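Local coordinates for Sam-dependent methyltransferases (Streptomyces davawensis, PDB 4D7K), which catalyses the two S-adenosylmethionine-dependent methylations that turn 8-amino-8-demethylriboflavin into the antibiotic roseoflavin, and works as a homodimer, at residues R47-L52 with D82-A87; G177-F182 with G244-V249; P201-V206 with T227-V232. All blocks are in the same frame, centred on the assembly; numbering follows the deposited sequence.

Contact 1: R47-L52 with D82-A87; sequences RTTADL and DSFELA
The hydroxyl of T49 donates to the carboxylate of D82, with T49 OG1 2.8 Å from D82 OD1. It comes down on that oxygen from well above the carboxylate plane, 55° out of it, while the other oxygen, OD2, forms a salt bridge with R64. One residue thus holds D82 by both its side chain and its backbone carbonyl, because the amide of T49 also donates there (T49 N to D82 O, 3.0 Å). Beside this grip the backbones pair as antiparallel strands. R47 and F84 make the hydrogen-bonded pair, with F84 N 3.0 Å from R47 O and a longer return bond from R47 N to F84 O of 3.3 Å. At the next pair T48 and S83 approach to 4.0 Å between their CA atoms, and T48 CG2 lies 3.5 Å from S83 OG, whose hydrogen bond goes to the E81 carbonyl. T48 is also the N-cap of helix 49-56: its OG1, set between the backbone N and the carbonyl carbon (chi1 71°), accepts from D51 N, and strand and helix meet at a capped junction. Further in, T49 OG1 sits at the edge of the F84 ring, 3.6 Å from F84 CE1. Strand 83-86 is the middle one of a small antiparallel sheet in the dimerisation domain, a winged-helix-like unit, flanked by 47-48 and 76-79; T49, L52 and F84 all pack on helix 60-72.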
ATOM      1  N   ARG A  47      15.435 -18.355 -14.814  1.00 28.11           N
ATOM      2  CA  ARG A  47      16.267 -19.096 -13.875  0.61 26.56           C
ATOM      3  C   ARG A  47      15.369 -19.945 -12.984  1.00 30.94           C
ATOM      4  O   ARG A  47      14.215 -19.591 -12.742  1.00 34.43           O
ATOM      5  CB  ARG A  47      17.117 -18.147 -13.023  0.61 29.69           C
ATOM      6  CG  ARG A  47      17.981 -17.169 -13.809  0.61 31.92           C
ATOM      7  CD  ARG A  47      19.176 -17.863 -14.436  0.61 32.84           C
ATOM      8  NE  ARG A  47      20.029 -18.490 -13.432  0.61 30.69           N
ATOM      9  CZ  ARG A  47      20.984 -19.370 -13.714  0.61 32.79           C
ATOM     10  NH1 ARG A  47      21.205 -19.731 -14.971  0.61 27.35           N
ATOM     11  NH2 ARG A  47      21.715 -19.888 -12.740  0.61 39.62           N
ATOM     12  N   THR A  48      15.894 -21.054 -12.487  1.00 28.92           N
ATOM     13  CA  THR A  48      15.117 -21.881 -11.586  1.00 23.81           C
ATOM     14  C   THR A  48      15.149 -21.309 -10.174  1.00 40.50           C
ATOM     15  O   THR A  48      15.978 -20.453  -9.856  1.00 34.49           O
ATOM     16  CB  THR A  48      15.637 -23.310 -11.556  1.00 30.43           C
ATOM     17  OG1 THR A  48      16.891 -23.329 -10.874  1.00 32.01           O
ATOM     18  CG2 THR A  48      15.824 -23.835 -12.979  1.00 35.54           C
ATOM     19  N   THR A  49      14.241 -21.787  -9.329  1.00 39.67           N
ATOM     20  CA  THR A  49      14.215 -21.397  -7.925  1.00 39.45           C
ATOM     21  C   THR A  49      15.543 -21.709  -7.242  1.00 28.29           C
ATOM     22  O   THR A  49      16.087 -20.875  -6.521  1.00 40.44           O
ATOM     23  CB  THR A  49      13.082 -22.109  -7.169  1.00 38.21           C
ATOM     24  OG1 THR A  49      11.833 -21.818  -7.803  1.00 42.16           O
ATOM     25  CG2 THR A  49      13.032 -21.640  -5.726  1.00 40.26           C
ATOM     26  N   ALA A  50      16.054 -22.912  -7.478  1.00 35.71           N
ATOM     27  CA  ALA A  50      17.323 -23.345  -6.904  1.00 39.30           C
ATOM     28  C   ALA A  50      18.459 -22.386  -7.245  1.00 43.61           C
ATOM     29  O   ALA A  50      19.261 -22.036  -6.378  1.00 56.03           O
ATOM     30  CB  ALA A  50      17.662 -24.745  -7.376  1.00 40.67           C
ATOM     31  N   ASP A  51      18.528 -21.970  -8.508  1.00 41.06           N
ATOM     32  CA  ASP A  51      19.556 -21.026  -8.946  1.00 39.90           C
ATOM     33  C   ASP A  51      19.408 -19.685  -8.231  1.00 26.64           C
ATOM     34  O   ASP A  51      20.382 -19.112  -7.743  1.00 34.64           O
ATOM     35  CB  ASP A  51      19.493 -20.809 -10.461  1.00 49.45           C
ATOM     36  CG  ASP A  51      19.956 -22.021 -11.254  1.00 67.73           C
ATOM     37  OD1 ASP A  51      20.696 -22.864 -10.698  1.00 70.95           O
ATOM     38  OD2 ASP A  51      19.583 -22.120 -12.446  1.00 72.39           O
ATOM     39  N   LEU A  52      18.181 -19.183  -8.185  1.00 30.47           N
ATOM     40  CA  LEU A  52      17.907 -17.902  -7.550  1.00 32.63           C
ATOM     41  C   LEU A  52      18.145 -17.994  -6.044  1.00 28.95           C
ATOM     42  O   LEU A  52      18.533 -17.014  -5.405  1.00 30.09           O
ATOM     43  CB  LEU A  52      16.479 -17.452  -7.858  1.00 27.33           C
ATOM     44  CG  LEU A  52      16.236 -17.184  -9.345  1.00 24.75           C
ATOM     45  CD1 LEU A  52      14.763 -16.978  -9.645  1.00 24.02           C
ATOM     46  CD2 LEU A  52      17.046 -15.987  -9.808  1.00 22.93           C
ATOM     47  N   ASP A  82       9.968 -25.209 -12.611  1.00 50.81           N
ATOM     48  CA  ASP A  82      10.181 -24.405 -11.406  1.00 44.69           C
ATOM     49  C   ASP A  82      11.043 -23.167 -11.675  1.00 42.18           C
ATOM     50  O   ASP A  82      12.042 -22.936 -10.999  1.00 49.25           O
ATOM     51  CB  ASP A  82      10.812 -25.274 -10.310  1.00 48.11           C
ATOM     52  CG  ASP A  82      10.742 -24.634  -8.934  1.00 52.40           C
ATOM     53  OD1 ASP A  82       9.963 -23.672  -8.761  1.00 56.14           O
ATOM     54  OD2 ASP A  82      11.464 -25.103  -8.024  1.00 44.58           O
ATOM     55  N   SER A  83      10.650 -22.377 -12.669  1.00 44.28           N
ATOM     56  CA  SER A  83      11.442 -21.224 -13.084  1.00 40.23           C
ATOM     57  C   SER A  83      10.621 -19.942 -13.108  1.00 37.06           C
ATOM     58  O   SER A  83       9.395 -19.975 -13.049  1.00 33.88           O
ATOM     59  CB  SER A  83      12.055 -21.467 -14.467  1.00 34.68           C
ATOM     60  OG  SER A  83      12.965 -22.553 -14.444  1.00 37.96           O
ATOM     61  N   PHE A  84      11.316 -18.808 -13.190  1.00 31.39           N
ATOM     62  CA  PHE A  84      10.650 -17.521 -13.290  1.00 29.56           C
ATOM     63  C   PHE A  84      11.370 -16.634 -14.286  1.00 30.22           C
ATOM     64  O   PHE A  84      12.572 -16.773 -14.497  1.00 32.19           O
ATOM     65  CB  PHE A  84      10.576 -16.843 -11.918  1.00 30.00           C
ATOM     66  CG  PHE A  84       9.771 -17.617 -10.912  1.00 27.90           C
ATOM     67  CD1 PHE A  84      10.364 -18.603 -10.139  1.00 25.59           C
ATOM     68  CD2 PHE A  84       8.418 -17.374 -10.760  1.00 25.38           C
ATOM     69  CE1 PHE A  84       9.621 -19.331  -9.230  1.00 33.72           C
ATOM     70  CE2 PHE A  84       7.667 -18.095  -9.845  1.00 28.81           C
ATOM     71  CZ  PHE A  84       8.269 -19.075  -9.078  1.00 30.16           C
ATOM     72  N   GLU A  85      10.627 -15.734 -14.917  1.00 38.35           N
ATOM     73  CA  GLU A  85      11.225 -14.754 -15.808  1.00 34.61           C
ATOM     74  C   GLU A  85      10.490 -13.429 -15.672  1.00 30.96           C
ATOM     75  O   GLU A  85       9.489 -13.341 -14.967  1.00 37.95           O
ATOM     76  CB  GLU A  85      11.213 -15.243 -17.259  1.00 36.28           C
ATOM     77  CG  GLU A  85       9.847 -15.332 -17.914  1.00 39.02           C
ATOM     78  CD  GLU A  85       9.941 -15.827 -19.351  1.00 49.19           C
ATOM     79  OE1 GLU A  85      10.977 -16.440 -19.688  1.00 44.58           O
ATOM     80  OE2 GLU A  85       8.995 -15.606 -20.141  1.00 47.91           O
ATOM     81  N   LEU A  86      10.993 -12.404 -16.348  1.00 33.98           N
ATOM     82  CA  LEU A  86      10.459 -11.053 -16.216  1.00 35.68           C
ATOM     83  C   LEU A  86       9.149 -10.826 -16.962  1.00 32.88           C
ATOM     84  O   LEU A  86       9.059 -11.076 -18.160  1.00 38.09           O
ATOM     85  CB  LEU A  86      11.490 -10.039 -16.713  1.00 30.43           C
ATOM     86  CG  LEU A  86      12.677  -9.747 -15.794  1.00 39.05           C
ATOM     87  CD1 LEU A  86      13.668  -8.841 -16.500  1.00 32.96           C
ATOM     88  CD2 LEU A  86      12.200  -9.115 -14.489  1.00 34.17           C
ATOM     89  N   ALA A  87       8.141 -10.337 -16.246  1.00 31.62           N
ATOM     90  CA  ALA A  87       6.963  -9.746 -16.878  1.00 31.87           C
ATOM     91  C   ALA A  87       7.273  -8.260 -17.099  1.00 37.77           C
ATOM     92  O   ALA A  87       8.232  -7.751 -16.519  1.00 43.38           O
ATOM     93  CB  ALA A  87       5.718  -9.940 -16.002  1.00 29.98           C
TER

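Contact 2: G177-F182 with G244-V249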
ATOM      1  N   GLY A 177       5.823  27.216 -25.944  1.00 54.27           N
ATOM      2  CA  GLY A 177       6.264  27.573 -27.279  1.00 57.44           C
ATOM      3  C   GLY A 177       6.222  29.053 -27.619  1.00 71.82           C
ATOM      4  O   GLY A 177       6.676  29.456 -28.690  1.00 73.87           O
ATOM      5  N   ARG A 178       5.681  29.869 -26.721  1.00 69.59           N
ATOM      6  CA  ARG A 178       5.617  31.305 -26.971  1.00 73.49           C
ATOM      7  C   ARG A 178       6.745  32.045 -26.255  1.00 71.48           C
ATOM      8  O   ARG A 178       6.730  33.271 -26.160  1.00 71.86           O
ATOM      9  CB  ARG A 178       4.252  31.873 -26.561  1.00 74.59           C
ATOM     10  CG  ARG A 178       3.923  31.825 -25.071  1.00 72.51           C
ATOM     11  CD  ARG A 178       2.469  32.243 -24.846  1.00 81.11           C
ATOM     12  NE  ARG A 178       2.130  32.441 -23.438  1.00 78.45           N
ATOM     13  CZ  ARG A 178       2.166  33.619 -22.821  1.00 75.28           C
ATOM     14  NH1 ARG A 178       2.534  34.703 -23.486  1.00 82.59           N
ATOM     15  NH2 ARG A 178       1.836  33.714 -21.539  1.00 67.19           N
ATOM     16  N   PHE A 179       7.725  31.294 -25.759  1.00 66.19           N
ATOM     17  CA  PHE A 179       8.922  31.885 -25.170  1.00 69.65           C
ATOM     18  C   PHE A 179      10.158  31.383 -25.905  1.00 68.30           C
ATOM     19  O   PHE A 179      10.151  30.287 -26.466  1.00 74.78           O
ATOM     20  CB  PHE A 179       9.014  31.564 -23.676  1.00 54.34           C
ATOM     21  CG  PHE A 179       7.826  32.029 -22.887  1.00 63.43           C
ATOM     22  CD1 PHE A 179       7.666  33.368 -22.573  1.00 64.59           C
ATOM     23  CD2 PHE A 179       6.864  31.125 -22.463  1.00 65.17           C
ATOM     24  CE1 PHE A 179       6.570  33.799 -21.852  1.00 59.64           C
ATOM     25  CE2 PHE A 179       5.768  31.548 -21.741  1.00 63.88           C
ATOM     26  CZ  PHE A 179       5.620  32.889 -21.435  1.00 66.96           C
ATOM     27  N   THR A 180      11.217  32.184 -25.906  1.00 67.22           N
ATOM     28  CA  THR A 180      12.407  31.857 -26.687  1.00 73.10           C
ATOM     29  C   THR A 180      13.667  31.712 -25.844  1.00 72.04           C
ATOM     30  O   THR A 180      14.702  31.266 -26.340  1.00 74.99           O
ATOM     31  CB  THR A 180      12.673  32.918 -27.766  1.00 75.79           C
ATOM     32  OG1 THR A 180      13.948  32.669 -28.366  1.00 82.40           O
ATOM     33  CG2 THR A 180      12.672  34.312 -27.156  1.00 74.34           C
ATOM     34  N   ARG A 181      13.587  32.095 -24.576  1.00 68.49           N
ATOM     35  CA  ARG A 181      14.733  31.960 -23.686  1.00 65.60           C
ATOM     36  C   ARG A 181      14.301  31.589 -22.270  1.00 59.98           C
ATOM     37  O   ARG A 181      13.676  32.380 -21.564  1.00 61.47           O
ATOM     38  CB  ARG A 181      15.559  33.246 -23.669  1.00 72.95           C
ATOM     39  CG  ARG A 181      16.921  33.065 -23.029  1.00 83.09           C
ATOM     40  CD  ARG A 181      17.745  34.338 -23.069  1.00 92.22           C
ATOM     41  NE  ARG A 181      19.024  34.158 -22.388  1.00 91.88           N
ATOM     42  CZ  ARG A 181      19.829  35.153 -22.032  1.00 95.39           C
ATOM     43  NH1 ARG A 181      19.489  36.410 -22.289  1.00100.70           N
ATOM     44  NH2 ARG A 181      20.971  34.891 -21.413  1.00 91.76           N
ATOM     45  N   PHE A 182      14.651  30.376 -21.862  1.00 55.41           N
ATOM     46  CA  PHE A 182      14.223  29.847 -20.579  1.00 46.38           C
ATOM     47  C   PHE A 182      15.314  29.946 -19.524  1.00 53.76           C
ATOM     48  O   PHE A 182      16.497  29.784 -19.818  1.00 51.14           O
ATOM     49  CB  PHE A 182      13.780  28.392 -20.738  1.00 44.84           C
ATOM     50  CG  PHE A 182      12.660  28.207 -21.717  1.00 49.70           C
ATOM     51  CD1 PHE A 182      12.924  28.010 -23.063  1.00 48.76           C
ATOM     52  CD2 PHE A 182      11.342  28.236 -21.293  1.00 44.10           C
ATOM     53  CE1 PHE A 182      11.892  27.844 -23.968  1.00 54.76           C
ATOM     54  CE2 PHE A 182      10.303  28.069 -22.193  1.00 47.90           C
ATOM     55  CZ  PHE A 182      10.580  27.873 -23.533  1.00 52.18           C
ATOM     56  N   GLY A 244      17.651  39.024 -19.180  1.00 79.67           N
ATOM     57  CA  GLY A 244      17.158  39.107 -20.542  1.00 84.59           C
ATOM     58  C   GLY A 244      16.354  37.897 -20.975  1.00 82.74           C
ATOM     59  O   GLY A 244      16.000  37.765 -22.147  1.00 89.96           O
ATOM     60  N   CYS A 245      16.068  37.008 -20.031  1.00 72.38           N
ATOM     61  CA  CYS A 245      15.244  35.843 -20.321  1.00 69.95           C
ATOM     62  C   CYS A 245      13.770  36.230 -20.268  1.00 78.06           C
ATOM     63  O   CYS A 245      13.362  37.040 -19.436  1.00 87.55           O
ATOM     64  CB  CYS A 245      15.547  34.711 -19.340  1.00 63.57           C
ATOM     65  SG  CYS A 245      17.243  34.076 -19.453  1.00 72.22           S
ATOM     66  N   ASP A 246      12.973  35.665 -21.168  1.00 75.03           N
ATOM     67  CA  ASP A 246      11.558  36.008 -21.229  1.00 81.57           C
ATOM     68  C   ASP A 246      10.704  34.955 -20.525  1.00 76.20           C
ATOM     69  O   ASP A 246       9.478  35.053 -20.497  1.00 83.36           O
ATOM     70  CB  ASP A 246      11.105  36.190 -22.682  1.00 84.86           C
ATOM     71  CG  ASP A 246      11.432  34.993 -23.552  1.00 80.37           C
ATOM     72  OD1 ASP A 246      12.405  34.279 -23.241  1.00 81.07           O
ATOM     73  OD2 ASP A 246      10.718  34.771 -24.552  1.00 79.81           O
ATOM     74  N   ALA A 247      11.363  33.955 -19.945  1.00 53.24           N
ATOM     75  CA  ALA A 247      10.671  32.944 -19.154  1.00 55.55           C
ATOM     76  C   ALA A 247      11.558  32.449 -18.017  1.00 54.69           C
ATOM     77  O   ALA A 247      12.634  31.906 -18.252  1.00 59.06           O
ATOM     78  CB  ALA A 247      10.233  31.781 -20.034  1.00 45.38           C
ATOM     79  N   TYR A 248      11.102  32.653 -16.786  1.00 51.36           N
ATOM     80  CA  TYR A 248      11.809  32.175 -15.605  1.00 46.30           C
ATOM     81  C   TYR A 248      11.002  31.082 -14.923  1.00 44.13           C
ATOM     82  O   TYR A 248       9.804  31.243 -14.685  1.00 49.50           O
ATOM     83  CB  TYR A 248      12.081  33.321 -14.630  1.00 47.68           C
ATOM     84  CG  TYR A 248      13.109  34.304 -15.127  1.00 50.45           C
ATOM     85  CD1 TYR A 248      12.778  35.264 -16.072  1.00 52.42           C
ATOM     86  CD2 TYR A 248      14.414  34.274 -14.650  1.00 54.89           C
ATOM     87  CE1 TYR A 248      13.719  36.162 -16.532  1.00 53.85           C
ATOM     88  CE2 TYR A 248      15.362  35.175 -15.104  1.00 50.08           C
ATOM     89  CZ  TYR A 248      15.007  36.117 -16.045  1.00 51.31           C
ATOM     90  OH  TYR A 248      15.942  37.017 -16.502  1.00 55.28           O
ATOM     91  N   VAL A 249      11.658  29.969 -14.610  1.00 44.85           N
ATOM     92  CA  VAL A 249      10.969  28.803 -14.072  1.00 41.16           C
ATOM     93  C   VAL A 249      11.465  28.428 -12.675  1.00 49.85           C
ATOM     94  O   VAL A 249      12.660  28.239 -12.460  1.00 49.95           O
ATOM     95  CB  VAL A 249      11.127  27.589 -15.007  1.00 45.03           C
ATOM     96  CG1 VAL A 249      10.371  26.392 -14.458  1.00 40.49           C
ATOM     97  CG2 VAL A 249      10.653  27.938 -16.420  1.00 40.88           C
TER
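D246 turns its CG between its own backbone N and carbonyl carbon (chi1 54°), which carries the carboxylate across to the amides of T180 and R181. T180 N donates to D246 OD2 at 3.0 Å, nearly straight and on the syn lone pair. R181 N reaches D246 OD1 at 2.8 Å, but the bend at its hydrogen makes this bond weak. One carboxylate thus meets two successive amides where strand 181-185 begins, one firmly and one weakly. D246 OD1 is also crowded against R181 O, two acceptors 2.8 Å apart. In the other direction R181 O receives two weak bonds, from D246 N and A247 N, the latter at 3.2 Å.

The side chain of R181 leaves with CG anti to the backbone N (chi1 -167°) and stays extended as far as NE, so it runs alongside C245. There the C245 sulfur lies over one face of the guanidinium, toward its rim, with SG 3.4 Å from R181 NE. On the far side of D246, the F179 ring takes the A247 methyl over its face in a CH-pi contact, A247 CB being 4.2 Å from the ring centroid. D246 OD2 meets the same ring at its edge, with ring and carboxylate planes 75° apart. The A247 methyl also touches F182, whose CD2 lies 3.9 Å from A247 CB.

F182 and A247 form the parallel bridge that starts the pairing of strands 181-185 and 247-251, central neighbours in the Rossmann-like methyltransferase sheet. On the F182 side helix 191-199 packs through L193, V196 and L197; F179 leans on R280 of strand 280-285, the next strand beyond 247-251.

Contact 3: P201-V206 with T227-V232; sequences PSSTGV and TERVEV
The guanidinium of R229 presents its edge to the S203 carbonyl and one face to that of P201. S203 O lies only 5° out of the guanidinium plane, and NE and NH2 both donate to this one oxygen, with R229 NH2 at 2.8 Å and R229 NE at 2.9 Å from S203 O. P201 O stands above the face, displaced toward the rim, 3.7 Å from R229 NH2. The clasp joins the residues leading into the two parallel strands of a beta-alpha-beta crossover in the Rossmann-like methyltransferase fold, in which strand 204-209 leads through helix 214-223 to the parallel edge strand 230-234.

A bend in the arginine chain at chi3 (59°) turns the guanidinium toward the P201-S203 segment. The same group also reaches the end of helix 191-199, where NH2 donates to L197 O, so R229 ties together the helix terminus, the segment after it and the approach to the edge strand. S203 OG, by contrast, is bound to V200 O.

Beyond the clasp the strands run at 12° to each other, and regular parallel pairing takes over: G205 N donates to R229 O at 2.9 Å and E231 N to G205 O at 3.0 Å. At the G205-V230 bridge the V230 side chain packs on L193 and L197 of helix 191-199 and L221 of helix 214-223. V206 and E231 run next to each other on the other face. The extended E231 chain carries its OE2 to a salt bridge with R233, while its OE1 comes within 4.1 Å of V206 CG2.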
ATOM      1  N   PRO A 201      11.588  23.837 -30.635  1.00 91.18           N
ATOM      2  CA  PRO A 201      12.775  23.562 -31.457  1.00101.55           C
ATOM      3  C   PRO A 201      13.707  24.762 -31.614  1.00110.40           C
ATOM      4  O   PRO A 201      14.924  24.591 -31.665  1.00111.31           O
ATOM      5  CB  PRO A 201      12.176  23.163 -32.813  1.00104.95           C
ATOM      6  CG  PRO A 201      10.809  23.757 -32.821  1.00103.96           C
ATOM      7  CD  PRO A 201      10.341  23.682 -31.401  1.00 97.74           C
ATOM      8  N   SER A 202      13.140  25.961 -31.685  1.00123.38           N
ATOM      9  CA  SER A 202      13.943  27.166 -31.839  1.00128.56           C
ATOM     10  C   SER A 202      13.985  27.962 -30.540  1.00122.35           C
ATOM     11  O   SER A 202      13.310  28.983 -30.409  1.00132.41           O
ATOM     12  CB  SER A 202      13.393  28.033 -32.974  1.00143.57           C
ATOM     13  OG  SER A 202      13.319  27.301 -34.185  1.00151.69           O
ATOM     14  N   SER A 203      14.778  27.490 -29.583  1.00 93.64           N
ATOM     15  CA  SER A 203      14.899  28.162 -28.295  1.00 76.67           C
ATOM     16  C   SER A 203      16.151  27.728 -27.542  1.00 66.34           C
ATOM     17  O   SER A 203      16.732  26.680 -27.827  1.00 58.13           O
ATOM     18  CB  SER A 203      13.666  27.893 -27.431  1.00 74.30           C
ATOM     19  OG  SER A 203      13.664  26.562 -26.949  1.00 71.30           O
ATOM     20  N   THR A 204      16.561  28.544 -26.577  1.00 64.03           N
ATOM     21  CA  THR A 204      17.721  28.239 -25.750  1.00 58.01           C
ATOM     22  C   THR A 204      17.330  28.265 -24.280  1.00 54.61           C
ATOM     23  O   THR A 204      16.177  28.543 -23.942  1.00 56.95           O
ATOM     24  CB  THR A 204      18.872  29.230 -25.992  1.00 59.21           C
ATOM     25  OG1 THR A 204      18.451  30.552 -25.633  1.00 65.92           O
ATOM     26  CG2 THR A 204      19.291  29.213 -27.455  1.00 56.12           C
ATOM     27  N   GLY A 205      18.290  27.977 -23.407  1.00 49.92           N
ATOM     28  CA  GLY A 205      18.016  27.922 -21.985  1.00 42.92           C
ATOM     29  C   GLY A 205      19.203  28.263 -21.107  1.00 54.44           C
ATOM     30  O   GLY A 205      20.349  28.249 -21.554  1.00 58.36           O
ATOM     31  N   VAL A 206      18.921  28.581 -19.849  1.00 55.82           N
ATOM     32  CA  VAL A 206      19.962  28.828 -18.862  1.00 54.46           C
ATOM     33  C   VAL A 206      19.676  28.005 -17.613  1.00 56.64           C
ATOM     34  O   VAL A 206      18.646  28.187 -16.965  1.00 61.63           O
ATOM     35  CB  VAL A 206      20.064  30.319 -18.483  1.00 55.63           C
ATOM     36  CG1 VAL A 206      21.159  30.524 -17.448  1.00 54.98           C
ATOM     37  CG2 VAL A 206      20.329  31.171 -19.715  1.00 56.17           C
ATOM     38  N   THR A 227      24.189  20.855 -25.303  1.00 57.42           N
ATOM     39  CA  THR A 227      25.331  21.585 -24.763  1.00 58.37           C
ATOM     40  C   THR A 227      25.466  22.985 -25.360  1.00 61.61           C
ATOM     41  O   THR A 227      25.868  23.926 -24.675  1.00 65.75           O
ATOM     42  CB  THR A 227      26.633  20.794 -24.998  1.00 58.07           C
ATOM     43  OG1 THR A 227      26.542  19.529 -24.330  1.00 56.93           O
ATOM     44  CG2 THR A 227      27.846  21.557 -24.474  1.00 55.95           C
ATOM     45  N   GLU A 228      25.109  23.127 -26.631  1.00 58.62           N
ATOM     46  CA  GLU A 228      25.256  24.408 -27.309  1.00 61.27           C
ATOM     47  C   GLU A 228      24.023  25.297 -27.138  1.00 58.04           C
ATOM     48  O   GLU A 228      24.037  26.467 -27.520  1.00 65.69           O
ATOM     49  CB  GLU A 228      25.543  24.186 -28.795  1.00 63.24           C
ATOM     50  CG  GLU A 228      26.572  25.138 -29.377  1.00 82.04           C
ATOM     51  CD  GLU A 228      27.983  24.863 -28.877  1.00 92.13           C
ATOM     52  OE1 GLU A 228      28.216  23.783 -28.292  1.00 88.66           O
ATOM     53  OE2 GLU A 228      28.860  25.732 -29.076  1.00 98.44           O
ATOM     54  N   ARG A 229      22.964  24.748 -26.554  1.00 56.01           N
ATOM     55  CA  ARG A 229      21.717  25.492 -26.392  1.00 59.01           C
ATOM     56  C   ARG A 229      21.451  25.881 -24.940  1.00 56.21           C
ATOM     57  O   ARG A 229      20.578  26.706 -24.665  1.00 55.34           O
ATOM     58  CB  ARG A 229      20.538  24.681 -26.938  1.00 48.60           C
ATOM     59  CG  ARG A 229      20.547  24.510 -28.454  1.00 51.76           C
ATOM     60  CD  ARG A 229      19.402  23.620 -28.910  1.00 60.65           C
ATOM     61  NE  ARG A 229      18.104  24.168 -28.523  1.00 66.70           N
ATOM     62  CZ  ARG A 229      16.969  23.476 -28.516  1.00 70.46           C
ATOM     63  NH1 ARG A 229      16.964  22.198 -28.868  1.00 70.89           N
ATOM     64  NH2 ARG A 229      15.838  24.063 -28.148  1.00 73.19           N
ATOM     65  N   VAL A 230      22.201  25.291 -24.014  1.00 53.13           N
ATOM     66  CA  VAL A 230      22.030  25.596 -22.596  1.00 52.51           C
ATOM     67  C   VAL A 230      23.306  26.123 -21.948  1.00 58.60           C
ATOM     68  O   VAL A 230      24.353  25.476 -21.980  1.00 60.37           O
ATOM     69  CB  VAL A 230      21.560  24.364 -21.805  1.00 46.90           C
ATOM     70  CG1 VAL A 230      21.640  24.635 -20.307  1.00 46.77           C
ATOM     71  CG2 VAL A 230      20.150  23.986 -22.201  1.00 45.19           C
ATOM     72  N   GLU A 231      23.205  27.312 -21.363  1.00 61.10           N
ATOM     73  CA  GLU A 231      24.273  27.866 -20.545  1.00 58.09           C
ATOM     74  C   GLU A 231      24.105  27.385 -19.108  1.00 56.62           C
ATOM     75  O   GLU A 231      23.043  27.559 -18.511  1.00 55.84           O
ATOM     76  CB  GLU A 231      24.260  29.393 -20.609  1.00 66.23           C
ATOM     77  CG  GLU A 231      25.222  30.070 -19.651  1.00 75.10           C
ATOM     78  CD  GLU A 231      25.032  31.572 -19.609  1.00 86.08           C
ATOM     79  OE1 GLU A 231      24.243  32.097 -20.423  1.00 86.97           O
ATOM     80  OE2 GLU A 231      25.667  32.227 -18.757  1.00 95.68           O
ATOM     81  N   VAL A 232      25.149  26.774 -18.560  1.00 51.67           N
ATOM     82  CA  VAL A 232      25.093  26.238 -17.205  1.00 51.92           C
ATOM     83  C   VAL A 232      25.811  27.156 -16.218  1.00 61.69           C
ATOM     84  O   VAL A 232      27.043  27.183 -16.162  1.00 66.29           O
ATOM     85  CB  VAL A 232      25.715  24.827 -17.131  1.00 53.21           C
ATOM     86  CG1 VAL A 232      25.610  24.272 -15.720  1.00 52.89           C
ATOM     87  CG2 VAL A 232      25.041  23.894 -18.127  1.00 53.66           C
TER

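Overall arrangement
Contacts 2 and 3 belong to one sheet of the methyltransferase domain, their centres 11 Å apart, and are joined where strands 181-185 and 204-209 run as neighbours: F182 O is 2.7 Å from V206 N and F182 N 3.2 Å from T204 O, both probable hydrogen bonds. Contact 3 falls within the chain between the two halves of contact 2. It is the nearer to the predicted S-adenosylmethionine site, the V206 side chain being about 10 Å from those of D209 and F237. Contact 1 stands apart in the dimerisation domain, with nearest atoms about 34 Å from contact 2 and about 32 Å from contact 3.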